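Local structure of 4-oxalocrotonate decarboxylase NahK (Pseudomonas putida, 5D2K) at residues Ile54-Lys58 / Phe90-Tyr94; Val15-Ala19 / Asp49-Glu53; Val192-Lys196 / Ile242-Pro247; Val142-Val148 / Phe173-Met179; Leu132-Ile136 / His212-Ala218. The protein catalyses the metal-assisted decarboxylation of (3E)-2-oxohex-3-enedioate (4-oxalocrotonate) to 2-oxopent-4-enoate and carbon dioxide, a step of naphthalene degradation. The protein carries 1 engineered substitution. All coordinates share one frame; numbering follows the deposited sequence.

Contact 1: Ile54-Lys58 / Phe90-Tyr94; sequences IRRRK and FLADY. With EDO (1,2-ethanediol), chain E.
Arg55 lays its CB over one face of the Phe90 ring, and this CH-pi contact begins the tightly packed half of the interface. Arg55 CB lies 3.6 Å from Phe90 CE2, and the line from CB to the ring centroid is 22° off the ring normal, so the carbon sits over the face but displaced toward its rim. Two other side chains of the helix meet the same ring at its edge: Ile54 CG2 approaches Phe90 CZ at 4.0 Å, and Lys58 CD lies 3.8 Å from Phe90 CE1. Lys58 CD also reaches Ala92 CB at 4.1 Å, so the lysine stem runs past the strand before its last torsion turns it (chi4 -57°) and brings NZ to Tyr94. There Lys58 NZ donates to Tyr94 OH over 2.8 Å, at the ring edge. Glu26 hydrogen-bonds Tyr94 OH and forms a salt bridge with Lys58, whose ammonium also pairs with Glu23. A methionine here would probably leave Glu23 and Glu26 without their shared cation and Tyr94 OH without its donor. The solvent side is looser: the Arg55 chain extends past the ring, its NE pairs with Glu59, and its guanidinium holds a 1,2-ethanediol, probably from the crystallisation liquor, through Arg55 NH1 to O2 (2.8 Å, 163° at the hydrogen) and Arg55 NH2 to O1 (2.9 Å). Helix 44-60 thus packs on strand 87-92 between two neighbours, with Ile54 resting on helix 12-27 and both Arg55 and Phe90 touching Ile65 of strand 65-71.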
# COMPACT_ATOMS: atom_id res chain seq x y z
N ILE A 54 6.18 14.18 -2.95
CA ILE A 54 6.65 13.15 -3.88
C ILE A 54 5.56 12.86 -4.90
O ILE A 54 5.83 12.75 -6.10
CB ILE A 54 7.06 11.86 -3.14
CG1 ILE A 54 8.28 12.14 -2.24
CG2 ILE A 54 7.40 10.77 -4.13
CD1 ILE A 54 8.72 10.92 -1.42
N ARG A 55 4.31 12.75 -4.43
CA ARG A 55 3.19 12.60 -5.36
C ARG A 55 3.16 13.72 -6.40
O ARG A 55 2.97 13.45 -7.60
CB ARG A 55 1.85 12.56 -4.60
CG ARG A 55 0.65 12.33 -5.52
CD ARG A 55 -0.68 12.32 -4.77
NE ARG A 55 -1.79 12.37 -5.73
CZ ARG A 55 -2.99 11.85 -5.51
NH1 ARG A 55 -3.25 11.23 -4.36
NH2 ARG A 55 -3.93 11.94 -6.44
N ARG A 56 3.36 14.97 -5.96
CA ARG A 56 3.38 16.10 -6.87
C ARG A 56 4.52 15.99 -7.90
O ARG A 56 4.32 16.27 -9.09
CB ARG A 56 3.49 17.42 -6.10
CG ARG A 56 3.22 18.64 -6.99
CD ARG A 56 3.92 19.90 -6.47
NE ARG A 56 5.36 19.71 -6.40
CZ ARG A 56 6.18 19.77 -7.45
NH1 ARG A 56 5.71 20.02 -8.67
NH2 ARG A 56 7.48 19.56 -7.28
N ARG A 57 5.70 15.58 -7.45
CA ARG A 57 6.82 15.39 -8.37
C ARG A 57 6.46 14.39 -9.47
O ARG A 57 6.76 14.59 -10.64
CB ARG A 57 8.07 14.91 -7.61
CG ARG A 57 8.64 15.95 -6.63
CD ARG A 57 9.82 15.38 -5.82
NE ARG A 57 10.97 15.02 -6.65
CZ ARG A 57 11.88 15.90 -7.08
NH1 ARG A 57 11.79 17.18 -6.75
NH2 ARG A 57 12.89 15.48 -7.84
N LYS A 58 5.79 13.30 -9.08
CA LYS A 58 5.44 12.28 -10.05
C LYS A 58 4.37 12.79 -11.00
O LYS A 58 4.46 12.56 -12.21
CB LYS A 58 4.99 10.99 -9.35
CG LYS A 58 6.13 10.32 -8.59
CD LYS A 58 5.78 8.87 -8.22
CE LYS A 58 6.88 8.22 -7.40
NZ LYS A 58 8.22 8.25 -8.10
N PHE A 90 0.30 6.53 -1.82
CA PHE A 90 -0.33 6.57 -3.14
C PHE A 90 0.30 5.56 -4.10
O PHE A 90 1.42 5.08 -3.88
CB PHE A 90 -0.23 7.98 -3.74
CG PHE A 90 1.18 8.39 -4.09
CD1 PHE A 90 1.73 8.05 -5.33
CD2 PHE A 90 1.96 9.08 -3.18
CE1 PHE A 90 3.04 8.41 -5.64
CE2 PHE A 90 3.25 9.44 -3.48
CZ PHE A 90 3.80 9.10 -4.72
N LEU A 91 -0.42 5.26 -5.18
CA LEU A 91 0.04 4.32 -6.21
C LEU A 91 0.19 5.02 -7.56
O LEU A 91 -0.78 5.58 -8.09
CB LEU A 91 -0.93 3.14 -6.33
CG LEU A 91 -1.20 2.39 -5.03
CD1 LEU A 91 -2.34 1.39 -5.24
CD2 LEU A 91 0.05 1.66 -4.55
N ALA A 92 1.40 5.02 -8.11
CA ALA A 92 1.63 5.58 -9.44
C ALA A 92 1.39 4.54 -10.53
O ALA A 92 1.51 3.32 -10.29
CB ALA A 92 3.05 6.13 -9.54
N ASP A 93 1.07 5.01 -11.74
CA ASP A 93 0.69 4.06 -12.78
C ASP A 93 1.78 3.03 -13.11
O ASP A 93 1.46 1.85 -13.30
CB ASP A 93 0.22 4.80 -14.07
CG ASP A 93 1.16 5.90 -14.56
OD1 ASP A 93 2.34 6.00 -14.17
OD2 ASP A 93 0.66 6.67 -15.41
N TYR A 94 3.05 3.42 -13.12
CA TYR A 94 4.11 2.46 -13.49
C TYR A 94 4.35 1.42 -12.39
O TYR A 94 5.12 0.48 -12.59
CB TYR A 94 5.42 3.19 -13.84
CG TYR A 94 6.06 3.90 -12.67
CD1 TYR A 94 6.98 3.26 -11.86
CD2 TYR A 94 5.77 5.23 -12.41
CE1 TYR A 94 7.57 3.91 -10.78
CE2 TYR A 94 6.36 5.90 -11.34
CZ TYR A 94 7.26 5.22 -10.53
OH TYR A 94 7.86 5.88 -9.47
C1 EDO E . -6.56 9.34 -5.86
O1 EDO E . -6.28 10.35 -6.84
C2 EDO E . -7.02 10.01 -4.58
O2 EDO E . -5.92 10.65 -3.93

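Contact 2: Val15-Ala19 / Asp49-Glu53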
# COMPACT_ATOMS: atom_id res chain seq x y z
N VAL A 15 11.00 20.24 3.22
CA VAL A 15 9.99 19.34 2.62
C VAL A 15 10.32 19.05 1.16
O VAL A 15 10.34 17.89 0.73
CB VAL A 15 8.57 19.95 2.71
CG1 VAL A 15 7.57 19.07 1.94
CG2 VAL A 15 8.13 20.06 4.15
N LEU A 16 10.60 20.09 0.38
CA LEU A 16 10.89 19.91 -1.04
C LEU A 16 12.16 19.09 -1.26
O LEU A 16 12.19 18.21 -2.10
CB LEU A 16 11.03 21.27 -1.74
CG LEU A 16 9.83 22.22 -1.59
CD1 LEU A 16 10.04 23.48 -2.41
CD2 LEU A 16 8.51 21.56 -1.94
N ALA A 17 13.20 19.38 -0.47
CA ALA A 17 14.46 18.68 -0.64
C ALA A 17 14.41 17.23 -0.12
O ALA A 17 15.02 16.33 -0.72
CB ALA A 17 15.57 19.46 0.07
N LEU A 18 13.68 17.00 0.97
CA LEU A 18 13.53 15.63 1.48
C LEU A 18 12.76 14.79 0.48
O LEU A 18 13.08 13.61 0.27
CB LEU A 18 12.82 15.62 2.84
CG LEU A 18 13.72 15.85 4.05
CD1 LEU A 18 12.90 16.10 5.30
CD2 LEU A 18 14.61 14.62 4.23
N ALA A 19 11.75 15.38 -0.15
CA ALA A 19 10.97 14.63 -1.13
C ALA A 19 11.85 14.17 -2.30
O ALA A 19 11.74 13.03 -2.75
CB ALA A 19 9.82 15.47 -1.63
N ASP A 49 3.46 15.69 4.45
CA ASP A 49 3.84 16.79 3.55
C ASP A 49 4.87 16.29 2.54
O ASP A 49 4.77 16.57 1.34
CB ASP A 49 4.44 17.98 4.32
CG ASP A 49 3.39 18.83 5.04
OD1 ASP A 49 2.18 18.64 4.84
OD2 ASP A 49 3.81 19.72 5.81
N VAL A 50 5.86 15.56 3.04
CA VAL A 50 6.89 15.02 2.16
C VAL A 50 6.28 14.01 1.17
O VAL A 50 6.56 14.08 -0.02
CB VAL A 50 8.02 14.36 2.98
CG1 VAL A 50 8.99 13.60 2.07
CG2 VAL A 50 8.77 15.42 3.78
N GLN A 51 5.43 13.11 1.66
CA GLN A 51 4.79 12.13 0.78
C GLN A 51 3.98 12.79 -0.33
O GLN A 51 4.07 12.39 -1.50
CB GLN A 51 3.88 11.19 1.58
CG GLN A 51 3.33 10.06 0.70
CD GLN A 51 2.22 9.27 1.37
OE1 GLN A 51 1.06 9.34 0.96
NE2 GLN A 51 2.57 8.50 2.39
N TRP A 52 3.17 13.79 0.02
CA TRP A 52 2.35 14.44 -0.98
C TRP A 52 3.20 15.27 -1.95
O TRP A 52 2.81 15.49 -3.10
CB TRP A 52 1.26 15.31 -0.33
CG TRP A 52 0.08 14.54 0.20
CD1 TRP A 52 -0.01 13.92 1.41
CD2 TRP A 52 -1.18 14.31 -0.46
NE1 TRP A 52 -1.24 13.33 1.56
CE2 TRP A 52 -1.98 13.54 0.42
CE3 TRP A 52 -1.70 14.67 -1.71
CZ2 TRP A 52 -3.27 13.13 0.09
CZ3 TRP A 52 -3.00 14.26 -2.03
CH2 TRP A 52 -3.76 13.50 -1.14
N GLU A 53 4.37 15.72 -1.51
CA GLU A 53 5.28 16.40 -2.42
C GLU A 53 5.89 15.40 -3.40
O GLU A 53 6.08 15.73 -4.57
CB GLU A 53 6.37 17.16 -1.66
CG GLU A 53 7.48 17.76 -2.52
CD GLU A 53 7.05 18.74 -3.59
OE1 GLU A 53 5.90 19.25 -3.58
OE2 GLU A 53 7.90 19.02 -4.47
O HOH W 1 10.56 18.51 -4.46
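Ala19 presses its methyl against the aliphatic stem of Glu53, with Ala19 CB 3.4 Å from Glu53 CG, a close approach that the small residue makes possible. Glu53 then folds back at its second torsion (chi2 58°), which lays the carboxylate beside Leu16: Leu16 CD2 is 3.6 Å from Glu53 CD. A water ties the same two residues together, donating to Leu16 O at 2.9 Å and to Glu53 OE2 at 2.7 Å, while Arg56 forms a salt bridge with that oxygen. Further along, Val15 CG1 rests on the backbone, 3.8 Å from Asp49 O. Val50 supplies the buried filling: its CG1 lies 3.9 Å from Ala19 CA, and its CG2 meets Leu18 CB at 4.2 Å. No direct hydrogen bond joins the two segments, so the joint is apolar packing with one water at its margin. The segment axes pass 8.6 Å apart at a signed crossing angle of -62°. Asp49 pairs with Arg8 and Arg227 beyond the contact. Helix 44-60 is therefore sandwiched: helix 12-27 packs on one flank, while Gln51, directed away from it, bonds to Val164 O of helix 160-165 and Tyr88 O of strand 87-92.

Contact 3: Val192-Lys196 / Ile242-Pro247; sequences VVMEK and ITAAVP
Met194 starts with CG anti to its backbone N and then bends at its last torsion (chi3 -68°), which brings SD against Val246 and swings CE toward Thr243. Lys196 instead stays extended throughout, long enough to cross to Pro247. Both residues belong to strand 191-196 of the five-stranded sheet, and they reach the 242-247 segment, whose end forms a short strand of the larger mixed sheet: this is face-to-face packing of two beta layers in the fumarylacetoacetate hydrolase (FAH) fold. The evidence is the spacing, since the CA atoms of Met194 and Thr243 lie 8.8 Å apart and no backbone hydrogen bond links the segments. Met194 SD is 3.5 Å from Val246 CG2, the two side chains running antiparallel alongside each other, and Met194 CE lies 4.0 Å from Thr243 OG1. Val192 meets Ile242 CD1 at the other end, a less certain pair because the valine is modelled in two conformers. Met194 also touches Ile113 and Val256, which continue the apolar layer between the sheets. At the more exposed margin, Lys196 CD packs on Val246 CG1 at 3.8 Å, with Asp252 only a long, weak ion pair to its ammonium. The firm polar link is Lys196 NZ to Pro247 O at 2.8 Å, with a C=O...N angle of 147° and the nitrogen tilted 33° from the carbonyl plane.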
# COMPACT_ATOMS: atom_id res chain seq x y z
N VAL A 192 -7.36 -16.25 1.93
CA VAL A 192 -6.26 -15.97 1.01
C VAL A 192 -5.07 -16.88 1.32
O VAL A 192 -4.65 -16.98 2.47
CB VAL A 192 -5.85 -14.49 1.09
CG1 VAL A 192 -4.84 -14.17 0.04
CG2 VAL A 192 -7.07 -13.59 0.93
N VAL A 193 -4.53 -17.55 0.30
CA VAL A 193 -3.40 -18.46 0.49
C VAL A 193 -2.26 -18.04 -0.42
O VAL A 193 -2.41 -18.08 -1.64
CB VAL A 193 -3.80 -19.92 0.18
CG1 VAL A 193 -2.59 -20.85 0.34
CG2 VAL A 193 -4.95 -20.37 1.06
N MET A 194 -1.13 -17.67 0.17
CA MET A 194 0.06 -17.25 -0.58
C MET A 194 1.00 -18.43 -0.77
O MET A 194 1.44 -19.05 0.21
CB MET A 194 0.78 -16.11 0.15
CG MET A 194 2.07 -15.63 -0.53
SD MET A 194 3.02 -14.51 0.53
CE MET A 194 1.95 -13.07 0.60
N GLU A 195 1.30 -18.73 -2.03
CA GLU A 195 2.27 -19.77 -2.37
C GLU A 195 3.52 -19.13 -2.99
O GLU A 195 3.42 -18.20 -3.77
CB GLU A 195 1.66 -20.78 -3.34
CG GLU A 195 0.41 -21.48 -2.78
CD GLU A 195 -0.23 -22.44 -3.76
OE1 GLU A 195 0.21 -22.51 -4.93
OE2 GLU A 195 -1.19 -23.14 -3.36
N LYS A 196 4.69 -19.64 -2.62
CA LYS A 196 5.94 -19.18 -3.22
C LYS A 196 6.71 -20.41 -3.65
O LYS A 196 6.88 -21.34 -2.87
CB LYS A 196 6.76 -18.33 -2.24
CG LYS A 196 8.18 -17.98 -2.70
CD LYS A 196 8.89 -17.15 -1.63
CE LYS A 196 10.36 -16.93 -1.91
NZ LYS A 196 11.01 -16.31 -0.72
N ILE A 242 -2.94 -8.81 4.30
CA ILE A 242 -3.73 -9.71 5.12
C ILE A 242 -2.77 -10.55 5.97
O ILE A 242 -3.07 -10.89 7.12
CB ILE A 242 -4.66 -10.57 4.25
CG1 ILE A 242 -5.80 -9.67 3.72
CG2 ILE A 242 -5.26 -11.72 5.05
CD1 ILE A 242 -6.59 -10.24 2.55
N THR A 243 -1.60 -10.84 5.42
CA THR A 243 -0.60 -11.63 6.13
C THR A 243 0.73 -10.90 6.22
O THR A 243 0.89 -9.82 5.66
CB THR A 243 -0.33 -12.97 5.43
OG1 THR A 243 0.47 -12.75 4.26
CG2 THR A 243 -1.62 -13.66 5.03
N ALA A 244 1.68 -11.52 6.91
CA ALA A 244 3.04 -11.02 6.90
C ALA A 244 3.59 -11.03 5.47
O ALA A 244 3.24 -11.89 4.66
CB ALA A 244 3.93 -11.85 7.82
N ALA A 245 4.45 -10.07 5.19
CA ALA A 245 5.10 -9.95 3.89
C ALA A 245 6.22 -10.98 3.74
O ALA A 245 6.86 -11.38 4.72
CB ALA A 245 5.62 -8.54 3.71
N VAL A 246 6.45 -11.43 2.50
CA VAL A 246 7.40 -12.50 2.20
C VAL A 246 8.43 -12.02 1.19
O VAL A 246 8.07 -11.48 0.15
CB VAL A 246 6.66 -13.73 1.66
CG1 VAL A 246 7.63 -14.76 1.10
CG2 VAL A 246 5.76 -14.33 2.75
N PRO A 247 9.73 -12.20 1.48
CA PRO A 247 10.75 -11.73 0.53
C PRO A 247 10.70 -12.47 -0.82
O PRO A 247 10.32 -13.65 -0.90
CB PRO A 247 12.07 -12.01 1.26
CG PRO A 247 11.75 -13.05 2.27
CD PRO A 247 10.31 -12.86 2.66

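Contact 4: Val142-Val148 / Phe173-Met179; sequences VIPTVEV and FITGGRM. With MG (magnesium ion), chain C.
Phe173 meets Thr145 obliquely, the threonine methyl CG2 lying 4.1 Å from Phe173 CB and 4.2 Å from Phe173 CD2, while the phenyl ring continues beyond it to Phe236, the two ring planes inclined by about 30°. The first torsion of Phe173 (chi1 68°) turns the ring away from Glu147, its cross-strand neighbour. The pyrrolidine ring of Pro144 has Gly176 O against it, 3.4 Å from Pro144 CB. The contact is an antiparallel beta pairing between strands 139-149 and 170-175, inside the large mixed sheet of the FAH fold. Val146 and Ile174 form the hydrogen-bonded pair: Val146 N to Ile174 O and Ile174 N to Val146 O are both 2.8 Å. Thr145 with Thr175 and Glu147 with Phe173 are the flanking non-hydrogen-bonded pairs. Past the regular strand, Gly176 N still reaches Pro144 O at 3.1 Å. Val146, Ile174 and Pro144 pack on Val264 of strand 263-268, and Val148 CG2 touches Ile174 CD1 at 4.1 Å. Thr145 and Glu147 point to the opposite face, shared with Phe173 and Thr175; of these, Glu147 reaches the metal site. There its extended chain divides the carboxylate: OE2 takes a salt bridge from Lys69, and Glu147 OE1 binds the magnesium ion at 2.0 Å, whose shell is completed in part by Glu114, Glu116 and a water.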
# COMPACT_ATOMS: atom_id res chain seq x y z
N VAL A 142 -14.55 -5.48 -6.31
CA VAL A 142 -13.35 -5.85 -5.56
C VAL A 142 -12.32 -6.49 -6.50
O VAL A 142 -12.70 -7.07 -7.52
CB VAL A 142 -13.70 -6.80 -4.40
CG1 VAL A 142 -14.88 -6.23 -3.60
CG2 VAL A 142 -14.01 -8.19 -4.92
N ILE A 143 -11.04 -6.34 -6.15
CA ILE A 143 -9.93 -6.81 -6.99
C ILE A 143 -8.85 -7.50 -6.17
O ILE A 143 -8.18 -6.85 -5.36
CB ILE A 143 -9.27 -5.64 -7.74
CG1 ILE A 143 -10.27 -4.96 -8.68
CG2 ILE A 143 -8.04 -6.10 -8.51
CD1 ILE A 143 -9.71 -3.72 -9.35
N PRO A 144 -8.67 -8.82 -6.37
CA PRO A 144 -7.53 -9.50 -5.73
C PRO A 144 -6.22 -8.82 -6.14
O PRO A 144 -6.02 -8.60 -7.33
CB PRO A 144 -7.61 -10.93 -6.27
CG PRO A 144 -9.10 -11.13 -6.48
CD PRO A 144 -9.55 -9.78 -7.05
N THR A 145 -5.39 -8.46 -5.17
CA THR A 145 -4.19 -7.67 -5.45
C THR A 145 -3.03 -8.11 -4.57
O THR A 145 -3.17 -8.20 -3.35
CB THR A 145 -4.43 -6.16 -5.21
OG1 THR A 145 -5.59 -5.72 -5.93
CG2 THR A 145 -3.23 -5.33 -5.66
N VAL A 146 -1.87 -8.35 -5.19
CA VAL A 146 -0.64 -8.62 -4.45
C VAL A 146 0.23 -7.37 -4.49
O VAL A 146 0.54 -6.87 -5.58
CB VAL A 146 0.13 -9.82 -5.06
CG1 VAL A 146 1.47 -10.04 -4.34
CG2 VAL A 146 -0.72 -11.08 -4.96
N GLU A 147 0.60 -6.84 -3.33
CA GLU A 147 1.52 -5.71 -3.32
C GLU A 147 2.96 -6.18 -3.28
O GLU A 147 3.26 -7.17 -2.63
CB GLU A 147 1.29 -4.77 -2.12
CG GLU A 147 1.89 -3.38 -2.41
CD GLU A 147 1.67 -2.34 -1.32
OE1 GLU A 147 1.14 -2.66 -0.24
OE2 GLU A 147 2.05 -1.17 -1.57
N VAL A 148 3.83 -5.47 -3.98
CA VAL A 148 5.27 -5.60 -3.76
C VAL A 148 5.69 -4.37 -2.98
O VAL A 148 5.59 -3.25 -3.50
CB VAL A 148 6.06 -5.70 -5.07
CG1 VAL A 148 7.55 -5.95 -4.76
CG2 VAL A 148 5.51 -6.80 -5.96
N PHE A 173 2.33 -3.21 -7.69
CA PHE A 173 1.16 -3.99 -7.29
C PHE A 173 0.68 -4.80 -8.49
O PHE A 173 0.79 -4.37 -9.64
CB PHE A 173 0.05 -3.10 -6.72
CG PHE A 173 -0.59 -2.17 -7.72
CD1 PHE A 173 -0.06 -0.91 -7.98
CD2 PHE A 173 -1.75 -2.55 -8.39
CE1 PHE A 173 -0.67 -0.06 -8.91
CE2 PHE A 173 -2.36 -1.71 -9.31
CZ PHE A 173 -1.82 -0.46 -9.58
N ILE A 174 0.16 -5.99 -8.19
CA ILE A 174 -0.27 -6.95 -9.21
C ILE A 174 -1.74 -7.29 -9.01
O ILE A 174 -2.11 -7.86 -7.98
CB ILE A 174 0.56 -8.27 -9.13
CG1 ILE A 174 2.06 -7.99 -9.00
CG2 ILE A 174 0.25 -9.16 -10.34
CD1 ILE A 174 2.83 -9.04 -8.18
N THR A 175 -2.59 -6.95 -9.97
CA THR A 175 -4.01 -7.31 -9.87
C THR A 175 -4.27 -8.60 -10.63
O THR A 175 -3.56 -8.91 -11.60
CB THR A 175 -4.94 -6.20 -10.41
OG1 THR A 175 -4.67 -5.98 -11.80
CG2 THR A 175 -4.77 -4.90 -9.63
N GLY A 176 -5.27 -9.36 -10.20
CA GLY A 176 -5.58 -10.58 -10.91
C GLY A 176 -6.81 -11.27 -10.37
O GLY A 176 -7.61 -10.65 -9.67
N GLY A 177 -6.96 -12.54 -10.71
CA GLY A 177 -8.12 -13.33 -10.32
C GLY A 177 -9.42 -12.74 -10.85
O GLY A 177 -9.45 -12.09 -11.88
N ARG A 178 -10.50 -12.98 -10.12
CA ARG A 178 -11.83 -12.53 -10.53
C ARG A 178 -12.26 -11.25 -9.80
O ARG A 178 -12.22 -11.20 -8.57
CB ARG A 178 -12.84 -13.66 -10.30
CG ARG A 178 -12.42 -14.96 -10.98
CD ARG A 178 -13.22 -16.17 -10.52
NE ARG A 178 -14.60 -16.15 -11.01
CZ ARG A 178 -15.04 -16.86 -12.04
NH1 ARG A 178 -14.21 -17.67 -12.69
NH2 ARG A 178 -16.31 -16.77 -12.41
N MET A 179 -12.71 -10.26 -10.57
CA MET A 179 -12.98 -8.91 -10.05
C MET A 179 -14.48 -8.62 -9.96
O MET A 179 -15.06 -8.05 -10.88
CB MET A 179 -12.29 -7.86 -10.94
CG MET A 179 -10.77 -8.06 -11.08
SD MET A 179 -9.84 -6.77 -11.98
CE MET A 179 -8.24 -7.55 -12.14
MG MG C . 0.35 -3.31 1.50
O HOH W 2 -1.26 -1.98 1.37

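Contact 5: Leu132-Ile136 / His212-Ala218; sequences LGDVI and HPLSSVA
Leu132 and Val135 supply most of the apolar contact, projecting from the short, loosely formed helical turn 132-135 onto the N-terminal turns of helix 213-225 in the FAH fold; a histidine N-cap starts the longer helix. Leu132 meets Leu214 at about a right angle; its second torsion (chi2 53°) sends CD1 to within 3.5 Å of Leu214 CB, tighter than usual for two carbons. The same methyl reaches the Ser215 hydroxyl, Leu132 CD1 to Ser215 OG being 3.7 Å. Val135 spreads its two branches: Val135 CG1 lies 3.6 Å from Val217 CG1, and Val135 CG2 lies 3.8 Å from Ala218 CB. An alanine at Val135 would probably open a gap beside Val217 and Ala218, since both branches touching them would be gone. Ile136 adds a marginal contact, its CG1 being 4.3 Å from Leu214 CD1. Beneath this layer Val217 rests on Val119 of strand 112-121. No hydrogen bond crosses between the segments; the one side-chain bond described here caps helix 213-225. The His212 ring, obliquely neighboured by Leu132 CD1, accepts it in its own plane: Leu214 N to His212 ND1 is 3.1 Å, with 161° at the hydrogen.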
# COMPACT_ATOMS: atom_id res chain seq x y z
N LEU A 132 -18.13 2.37 8.78
CA LEU A 132 -18.32 1.21 7.92
C LEU A 132 -19.58 1.32 7.06
O LEU A 132 -19.55 1.08 5.85
CB LEU A 132 -18.36 -0.04 8.81
CG LEU A 132 -18.35 -1.42 8.15
CD1 LEU A 132 -17.17 -1.53 7.21
CD2 LEU A 132 -18.26 -2.49 9.22
N GLY A 133 -20.70 1.70 7.67
CA GLY A 133 -21.94 1.85 6.93
C GLY A 133 -21.95 2.91 5.83
O GLY A 133 -22.76 2.84 4.91
N ASP A 134 -21.05 3.89 5.93
CA ASP A 134 -20.92 4.94 4.94
C ASP A 134 -20.21 4.46 3.68
O ASP A 134 -20.35 5.05 2.61
CB ASP A 134 -20.15 6.14 5.52
CG ASP A 134 -20.90 6.84 6.63
OD1 ASP A 134 -22.07 7.24 6.41
OD2 ASP A 134 -20.33 7.02 7.73
N VAL A 135 -19.43 3.40 3.82
CA VAL A 135 -18.54 2.94 2.76
C VAL A 135 -19.23 1.98 1.79
O VAL A 135 -18.92 1.93 0.61
CB VAL A 135 -17.29 2.23 3.38
CG1 VAL A 135 -16.47 1.47 2.33
CG2 VAL A 135 -16.41 3.24 4.12
N ILE A 136 -20.18 1.21 2.31
CA ILE A 136 -20.67 0.02 1.60
C ILE A 136 -21.19 0.33 0.20
O ILE A 136 -20.73 -0.27 -0.77
CB ILE A 136 -21.76 -0.70 2.42
CG1 ILE A 136 -21.19 -1.12 3.78
CG2 ILE A 136 -22.29 -1.90 1.66
CD1 ILE A 136 -22.27 -1.48 4.82
N HIS A 212 -12.40 -5.89 9.17
CA HIS A 212 -13.15 -5.89 7.92
C HIS A 212 -12.43 -4.98 6.93
O HIS A 212 -12.18 -3.83 7.26
CB HIS A 212 -14.58 -5.38 8.12
CG HIS A 212 -15.52 -5.80 7.04
ND1 HIS A 212 -15.40 -5.38 5.73
CD2 HIS A 212 -16.60 -6.63 7.07
CE1 HIS A 212 -16.36 -5.94 5.01
NE2 HIS A 212 -17.09 -6.70 5.80
N PRO A 213 -12.11 -5.48 5.72
CA PRO A 213 -11.40 -4.59 4.79
C PRO A 213 -12.10 -3.24 4.52
O PRO A 213 -11.43 -2.22 4.27
CB PRO A 213 -11.31 -5.43 3.51
CG PRO A 213 -11.17 -6.83 4.04
CD PRO A 213 -12.16 -6.87 5.21
N LEU A 214 -13.43 -3.21 4.60
CA LEU A 214 -14.13 -1.95 4.36
C LEU A 214 -13.88 -0.95 5.50
O LEU A 214 -14.01 0.27 5.30
CB LEU A 214 -15.63 -2.21 4.16
CG LEU A 214 -15.99 -2.99 2.89
CD1 LEU A 214 -17.49 -3.03 2.69
CD2 LEU A 214 -15.29 -2.40 1.66
N SER A 215 -13.49 -1.43 6.68
CA SER A 215 -13.13 -0.51 7.77
C SER A 215 -11.85 0.23 7.45
O SER A 215 -11.62 1.35 7.91
CB SER A 215 -12.99 -1.26 9.10
OG SER A 215 -14.25 -1.75 9.55
N SER A 216 -10.99 -0.41 6.66
CA SER A 216 -9.78 0.24 6.20
C SER A 216 -10.10 1.41 5.27
O SER A 216 -9.44 2.46 5.32
CB SER A 216 -8.89 -0.79 5.49
OG SER A 216 -7.66 -0.21 5.12
N VAL A 217 -11.10 1.22 4.41
CA VAL A 217 -11.57 2.27 3.51
C VAL A 217 -12.12 3.45 4.32
O VAL A 217 -11.83 4.61 4.03
CB VAL A 217 -12.65 1.74 2.53
CG1 VAL A 217 -13.18 2.88 1.64
CG2 VAL A 217 -12.09 0.62 1.66
N ALA A 218 -12.91 3.16 5.35
CA ALA A 218 -13.44 4.22 6.21
C ALA A 218 -12.30 4.97 6.88
O ALA A 218 -12.28 6.20 6.93
CB ALA A 218 -14.41 3.64 7.27

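Overall arrangement
Contacts 1 and 2 share helix 44-60, their centres 12 Å apart, and touch where Ile54 CG1 lies 3.6 Å from Ala19 O. Contact 1 then reaches the mixed sheet that carries the metal site, with Leu91 CB 4.1 Å from Phe173 CE1 of contact 4, so packing runs from the N-terminal helices to strand 170-175, the partner of the strand that carries Glu147. Contact 4 supplies a magnesium ligand directly. Contact 3, centred 13 Å from it, joins the two sheets; the Ile242 side chain is about 9 Å from the magnesium ion and about 8 Å from 2-oxoadipate. Contact 5 is more remote: the Val217 side chain is about 13 Å from both. Contacts 2 and 3 lie on opposite sides of the chain's centre.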